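Pullulanase C protein (Klebsiella pneumoniae subsp. pneumoniae NTUH-K2044, PDB 5HJ1) is the GspC-type component of the type II secretion system that probably serves pullulanase export, and whose PDZ domain binds a fatty acid. Local coordinates at residues V25-N37 with Q51-R65. Residues are numbered along the deposited sequence; the frame is centred on the assembly and turned at random.
Sequences VLSGDKLLGYRLN and QANDLAIALNGIDLR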
loop_
_atom_site.group_PDB
_atom_site.type_symbol
_atom_site.label_atom_id
_atom_site.label_comp_id
_atom_site.label_asym_id
_atom_site.label_seq_id
_atom_site.Cartn_x
_atom_site.Cartn_y
_atom_site.Cartn_z
ATOM N N VAL A 25 -10.978 1.036 -0.531
ATOM C CA VAL A 25 -11.991 2.115 -0.735
ATOM C C VAL A 25 -12.816 1.796 -1.971
ATOM O O VAL A 25 -12.299 1.697 -3.055
ATOM C CB VAL A 25 -11.297 3.474 -0.921
ATOM C CG1 VAL A 25 -12.357 4.564 -1.130
ATOM C CG2 VAL A 25 -10.381 3.796 0.236
ATOM N N LEU A 26 -14.083 1.535 -1.734
ATOM C CA LEU A 26 -15.016 1.240 -2.810
ATOM C C LEU A 26 -15.834 2.434 -3.219
ATOM O O LEU A 26 -16.294 3.169 -2.393
ATOM C CB LEU A 26 -16.040 0.160 -2.389
ATOM C CG LEU A 26 -15.431 -1.119 -1.884
ATOM C CD1 LEU A 26 -16.541 -2.103 -1.628
ATOM C CD2 LEU A 26 -14.451 -1.685 -2.856
ATOM N N SER A 27 -16.048 2.469 -4.514
ATOM C CA SER A 27 -16.988 3.402 -5.164
ATOM C C SER A 27 -17.773 2.635 -6.246
ATOM O O SER A 27 -17.191 2.161 -7.250
ATOM C CB SER A 27 -16.201 4.517 -5.805
ATOM O OG SER A 27 -17.100 5.381 -6.461
ATOM N N GLY A 28 -19.048 2.335 -5.985
ATOM C CA GLY A 28 -19.798 1.567 -6.990
ATOM C C GLY A 28 -19.190 0.196 -7.097
ATOM O O GLY A 28 -18.802 -0.347 -6.046
ATOM N N ASP A 29 -18.950 -0.256 -8.318
ATOM C CA ASP A 29 -18.335 -1.577 -8.585
ATOM C C ASP A 29 -16.823 -1.434 -8.709
ATOM O O ASP A 29 -16.180 -2.358 -9.173
ATOM C CB ASP A 29 -18.911 -2.329 -9.811
ATOM C CG ASP A 29 -18.601 -1.682 -11.152
ATOM O OD1 ASP A 29 -18.057 -0.563 -11.195
ATOM O OD2 ASP A 29 -18.984 -2.302 -12.189
ATOM N N LYS A 30 -16.279 -0.303 -8.287
ATOM C CA LYS A 30 -14.830 -0.059 -8.431
ATOM C C LYS A 30 -14.078 0.042 -7.120
ATOM O O LYS A 30 -14.571 0.646 -6.192
ATOM C CB LYS A 30 -14.592 1.274 -9.165
ATOM C CG LYS A 30 -15.117 1.293 -10.599
ATOM C CD LYS A 30 -14.245 0.391 -11.496
ATOM C CE LYS A 30 -14.690 0.312 -12.953
ATOM N NZ LYS A 30 -15.934 -0.510 -13.103
ATOM N N LEU A 31 -12.878 -0.478 -7.157
ATOM C CA LEU A 31 -11.999 -0.289 -6.051
ATOM C C LEU A 31 -11.155 0.944 -6.415
ATOM O O LEU A 31 -10.507 0.987 -7.462
ATOM C CB LEU A 31 -11.173 -1.558 -5.893
ATOM C CG LEU A 31 -10.040 -1.550 -4.916
ATOM C CD1 LEU A 31 -10.531 -1.410 -3.541
ATOM C CD2 LEU A 31 -9.329 -2.901 -5.013
ATOM N N LEU A 32 -11.150 1.982 -5.592
ATOM C CA LEU A 32 -10.371 3.203 -5.859
ATOM C C LEU A 32 -8.889 3.087 -5.432
ATOM O O LEU A 32 -8.024 3.787 -5.938
ATOM C CB LEU A 32 -10.954 4.397 -5.106
ATOM C CG LEU A 32 -12.377 4.760 -5.503
ATOM C CD1 LEU A 32 -12.785 6.026 -4.780
ATOM C CD2 LEU A 32 -12.502 4.953 -6.982
ATOM N N GLY A 33 -8.672 2.165 -4.530
ATOM C CA GLY A 33 -7.314 1.971 -3.969
ATOM C C GLY A 33 -7.490 1.610 -2.537
ATOM O O GLY A 33 -8.532 1.183 -2.070
ATOM N N TYR A 34 -6.387 1.735 -1.794
ATOM C CA TYR A 34 -6.343 1.360 -0.378
ATOM C C TYR A 34 -5.981 2.548 0.435
ATOM O O TYR A 34 -4.891 3.163 0.230
ATOM C CB TYR A 34 -5.323 0.228 -0.116
ATOM C CG TYR A 34 -5.767 -1.056 -0.737
ATOM C CD1 TYR A 34 -5.529 -1.332 -2.097
ATOM C CD2 TYR A 34 -6.502 -1.987 -0.022
ATOM C CE1 TYR A 34 -6.049 -2.490 -2.670
ATOM C CE2 TYR A 34 -6.973 -3.165 -0.603
ATOM C CZ TYR A 34 -6.721 -3.401 -1.949
ATOM O OH TYR A 34 -7.214 -4.583 -2.558
ATOM N N ARG A 35 -6.822 2.911 1.378
ATOM C CA ARG A 35 -6.592 4.110 2.222
ATOM C C ARG A 35 -5.604 3.705 3.309
ATOM O O ARG A 35 -5.778 2.726 4.028
ATOM C CB ARG A 35 -7.912 4.507 2.879
ATOM C CG ARG A 35 -7.922 5.870 3.651
ATOM C CD ARG A 35 -7.743 7.046 2.786
ATOM N NE ARG A 35 -8.837 7.169 1.811
ATOM C CZ ARG A 35 -8.803 7.906 0.743
ATOM N NH1 ARG A 35 -7.724 8.596 0.460
ATOM N NH2 ARG A 35 -9.845 7.947 -0.107
ATOM N N LEU A 36 -4.545 4.501 3.486
ATOM C CA LEU A 36 -3.482 4.237 4.414
ATOM C C LEU A 36 -3.476 5.234 5.556
ATOM O O LEU A 36 -3.635 6.433 5.359
ATOM C CB LEU A 36 -2.091 4.349 3.754
ATOM C CG LEU A 36 -1.937 3.546 2.477
ATOM C CD1 LEU A 36 -0.534 3.818 1.916
ATOM C CD2 LEU A 36 -2.162 2.088 2.702
ATOM N N ASN A 37 -3.256 4.705 6.770
ATOM C CA ASN A 37 -3.089 5.517 7.980
ATOM C C ASN A 37 -2.056 4.811 8.823
ATOM O O ASN A 37 -1.701 3.640 8.623
ATOM C CB ASN A 37 -4.426 5.738 8.674
ATOM C CG ASN A 37 -5.149 6.907 8.109
ATOM O OD1 ASN A 37 -4.632 8.020 8.099
ATOM N ND2 ASN A 37 -6.312 6.658 7.506
ATOM N N GLN A 51 1.593 10.038 4.187
ATOM C CA GLN A 51 0.711 10.970 4.862
ATOM C C GLN A 51 -0.574 10.312 5.237
ATOM O O GLN A 51 -1.036 9.417 4.545
ATOM C CB GLN A 51 0.471 12.196 4.025
ATOM C CG GLN A 51 1.743 13.034 3.882
ATOM C CD GLN A 51 2.100 13.769 5.172
ATOM O OE1 GLN A 51 1.334 14.580 5.682
ATOM N NE2 GLN A 51 3.265 13.456 5.732
ATOM N N ALA A 52 -1.176 10.749 6.324
ATOM C CA ALA A 52 -2.457 10.207 6.728
ATOM C C ALA A 52 -3.439 10.343 5.566
ATOM O O ALA A 52 -3.509 11.371 4.842
ATOM C CB ALA A 52 -3.026 11.024 7.894
ATOM N N ASN A 53 -4.241 9.305 5.440
ATOM C CA ASN A 53 -5.270 9.227 4.375
ATOM C C ASN A 53 -4.751 9.194 2.967
ATOM O O ASN A 53 -5.486 9.447 2.007
ATOM C CB ASN A 53 -6.370 10.287 4.617
ATOM C CG ASN A 53 -7.174 9.980 5.806
ATOM O OD1 ASN A 53 -7.642 8.853 6.009
ATOM N ND2 ASN A 53 -7.352 10.961 6.669
ATOM N N ASP A 54 -3.494 8.806 2.795
ATOM C CA ASP A 54 -3.015 8.565 1.456
ATOM C C ASP A 54 -3.810 7.400 0.828
ATOM O O ASP A 54 -4.282 6.496 1.496
ATOM C CB ASP A 54 -1.511 8.111 1.476
ATOM C CG ASP A 54 -0.515 9.238 1.448
ATOM O OD1 ASP A 54 -0.893 10.398 1.110
ATOM O OD2 ASP A 54 0.652 8.941 1.702
ATOM N N LEU A 55 -3.934 7.449 -0.495
ATOM C CA LEU A 55 -4.614 6.400 -1.275
ATOM C C LEU A 55 -3.616 5.633 -2.082
ATOM O O LEU A 55 -3.076 6.213 -3.052
ATOM C CB LEU A 55 -5.705 7.018 -2.152
ATOM C CG LEU A 55 -6.540 6.008 -2.923
ATOM C CD1 LEU A 55 -7.528 5.312 -2.026
ATOM C CD2 LEU A 55 -7.300 6.641 -4.115
ATOM N N ALA A 56 -3.321 4.409 -1.673
ATOM C CA ALA A 56 -2.398 3.529 -2.419
ATOM C C ALA A 56 -3.066 3.000 -3.680
ATOM O O ALA A 56 -4.117 2.359 -3.631
ATOM C CB ALA A 56 -1.906 2.383 -1.588
ATOM N N ILE A 57 -2.424 3.285 -4.822
ATOM C CA ILE A 57 -2.948 2.844 -6.114
ATOM C C ILE A 57 -2.011 1.898 -6.913
ATOM O O ILE A 57 -2.500 1.253 -7.871
ATOM C CB ILE A 57 -3.401 4.054 -6.995
ATOM C CG1 ILE A 57 -2.242 4.933 -7.326
ATOM C CG2 ILE A 57 -4.530 4.814 -6.309
ATOM C CD1 ILE A 57 -2.535 5.963 -8.395
ATOM N N ALA A 58 -0.750 1.808 -6.578
ATOM C CA ALA A 58 0.182 0.882 -7.267
ATOM C C ALA A 58 1.208 0.365 -6.306
ATOM O O ALA A 58 1.625 1.071 -5.391
ATOM C CB ALA A 58 0.842 1.550 -8.490
ATOM N N LEU A 59 1.682 -0.840 -6.587
ATOM C CA LEU A 59 2.744 -1.489 -5.786
ATOM C C LEU A 59 3.735 -1.999 -6.825
ATOM O O LEU A 59 3.397 -2.794 -7.695
ATOM C CB LEU A 59 2.178 -2.643 -4.961
ATOM C CG LEU A 59 3.204 -3.527 -4.230
ATOM C CD1 LEU A 59 3.985 -2.814 -3.170
ATOM C CD2 LEU A 59 2.486 -4.725 -3.567
ATOM N N ASN A 60 4.975 -1.434 -6.774
ATOM C CA ASN A 60 6.004 -1.770 -7.784
ATOM C C ASN A 60 5.521 -1.625 -9.194
ATOM O O ASN A 60 5.781 -2.433 -10.103
ATOM C CB ASN A 60 6.552 -3.163 -7.578
ATOM C CG ASN A 60 7.181 -3.317 -6.239
ATOM O OD1 ASN A 60 7.984 -2.453 -5.813
ATOM N ND2 ASN A 60 6.851 -4.369 -5.549
ATOM N N GLY A 61 4.781 -0.570 -9.413
ATOM C CA GLY A 61 4.265 -0.244 -10.667
ATOM C C GLY A 61 3.049 -1.024 -11.191
ATOM O O GLY A 61 2.592 -0.788 -12.287
ATOM N N ILE A 62 2.527 -1.973 -10.377
ATOM C CA ILE A 62 1.364 -2.776 -10.682
ATOM C C ILE A 62 0.134 -2.131 -10.033
ATOM O O ILE A 62 0.155 -1.827 -8.832
ATOM C CB ILE A 62 1.590 -4.200 -10.160
ATOM C CG1 ILE A 62 2.809 -4.868 -10.827
ATOM C CG2 ILE A 62 0.327 -5.036 -10.506
ATOM C CD1 ILE A 62 3.320 -6.106 -10.097
ATOM N N ASP A 63 -0.898 -1.956 -10.825
ATOM C CA ASP A 63 -2.162 -1.359 -10.408
ATOM C C ASP A 63 -2.863 -2.190 -9.337
ATOM O O ASP A 63 -3.295 -3.320 -9.566
ATOM C CB ASP A 63 -3.056 -1.201 -11.624
ATOM C CG ASP A 63 -4.225 -0.270 -11.397
ATOM O OD1 ASP A 63 -4.551 0.086 -10.225
ATOM O OD2 ASP A 63 -4.885 0.045 -12.422
ATOM N N LEU A 64 -3.069 -1.595 -8.163
ATOM C CA LEU A 64 -3.733 -2.251 -7.069
ATOM C C LEU A 64 -5.221 -2.334 -7.235
ATOM O O LEU A 64 -5.866 -3.068 -6.485
ATOM C CB LEU A 64 -3.387 -1.544 -5.776
ATOM C CG LEU A 64 -1.952 -1.770 -5.234
ATOM C CD1 LEU A 64 -1.669 -0.953 -4.033
ATOM C CD2 LEU A 64 -1.665 -3.227 -4.971
ATOM N N ARG A 65 -5.733 -1.558 -8.169
ATOM C CA ARG A 65 -7.196 -1.484 -8.380
ATOM C C ARG A 65 -7.682 -2.622 -9.217
ATOM O O ARG A 65 -8.878 -2.894 -9.184
ATOM C CB ARG A 65 -7.548 -0.128 -8.971
ATOM C CG ARG A 65 -7.089 1.050 -8.092
ATOM C CD ARG A 65 -7.164 2.395 -8.767
ATOM N NE ARG A 65 -6.124 2.573 -9.784
ATOM C CZ ARG A 65 -5.847 3.745 -10.356
ATOM N NH1 ARG A 65 -4.863 3.822 -11.248
ATOM N NH2 ARG A 65 -6.490 4.854 -10.015
HETATM O O HOH W 1 -11.478 -1.935 -9.486
HETATM O O HOH W 2 -8.338 5.562 -7.802
HETATM O O HOH W 3 -6.886 -5.188 -5.106
#
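Arg35 lays one face of its guanidinium over Leu55, whose CD1 sits 3.9 Å above the plane, and turns its edge to the backbone of Asn53. There NH1 donates to Asn53 O at 2.9 Å; the acceptor O lies close to the guanidinium plane, while NH1 is tilted from the carbonyl plane. Bends at chi2 and chi3 (66° and 62°) curl the chain back to reach it. The Arg65 guanidinium has Ile57 CB over one face, while NE forms a salt bridge with Asp63 OD1 at its edge; a water links NH2 to Leu32 O. The ring of Tyr34 meets Leu64 O at its edge, and a water joins that carbonyl to Tyr34 OH.

Where the turn from Gln51 to Asp54 meets Asn37, the amides of Asn37 and Asn53 stand perpendicular. Asn37 ND2 gives an almost straight bond to Asn53 OD1 (3.0 Å), and Asn37 OD1 takes the backbone N of Asn53 from above its carbonyl plane. Asp54, close by, is salt-bridged to Arg89.

Between these ends the strands pair antiparallel: Tyr34 and Ala56 exchange two backbone bonds, Tyr34 N to Ala56 O at 3.0 Å and Ala56 N to Tyr34 O at 2.8 Å. Gly33, its backbone at a positive phi of 144°, brings its CA within 3.2 Å of Ala56 O. Leu36 CD1 rests on Ala56 CB at 4.0 Å, on the face with Tyr34. Tyr34, Ala56 and Leu64 all touch the vaccenic acid, so this antiparallel pairing within the curled beta-sheet of a PDZ domain also forms part of its fatty-acid pocket.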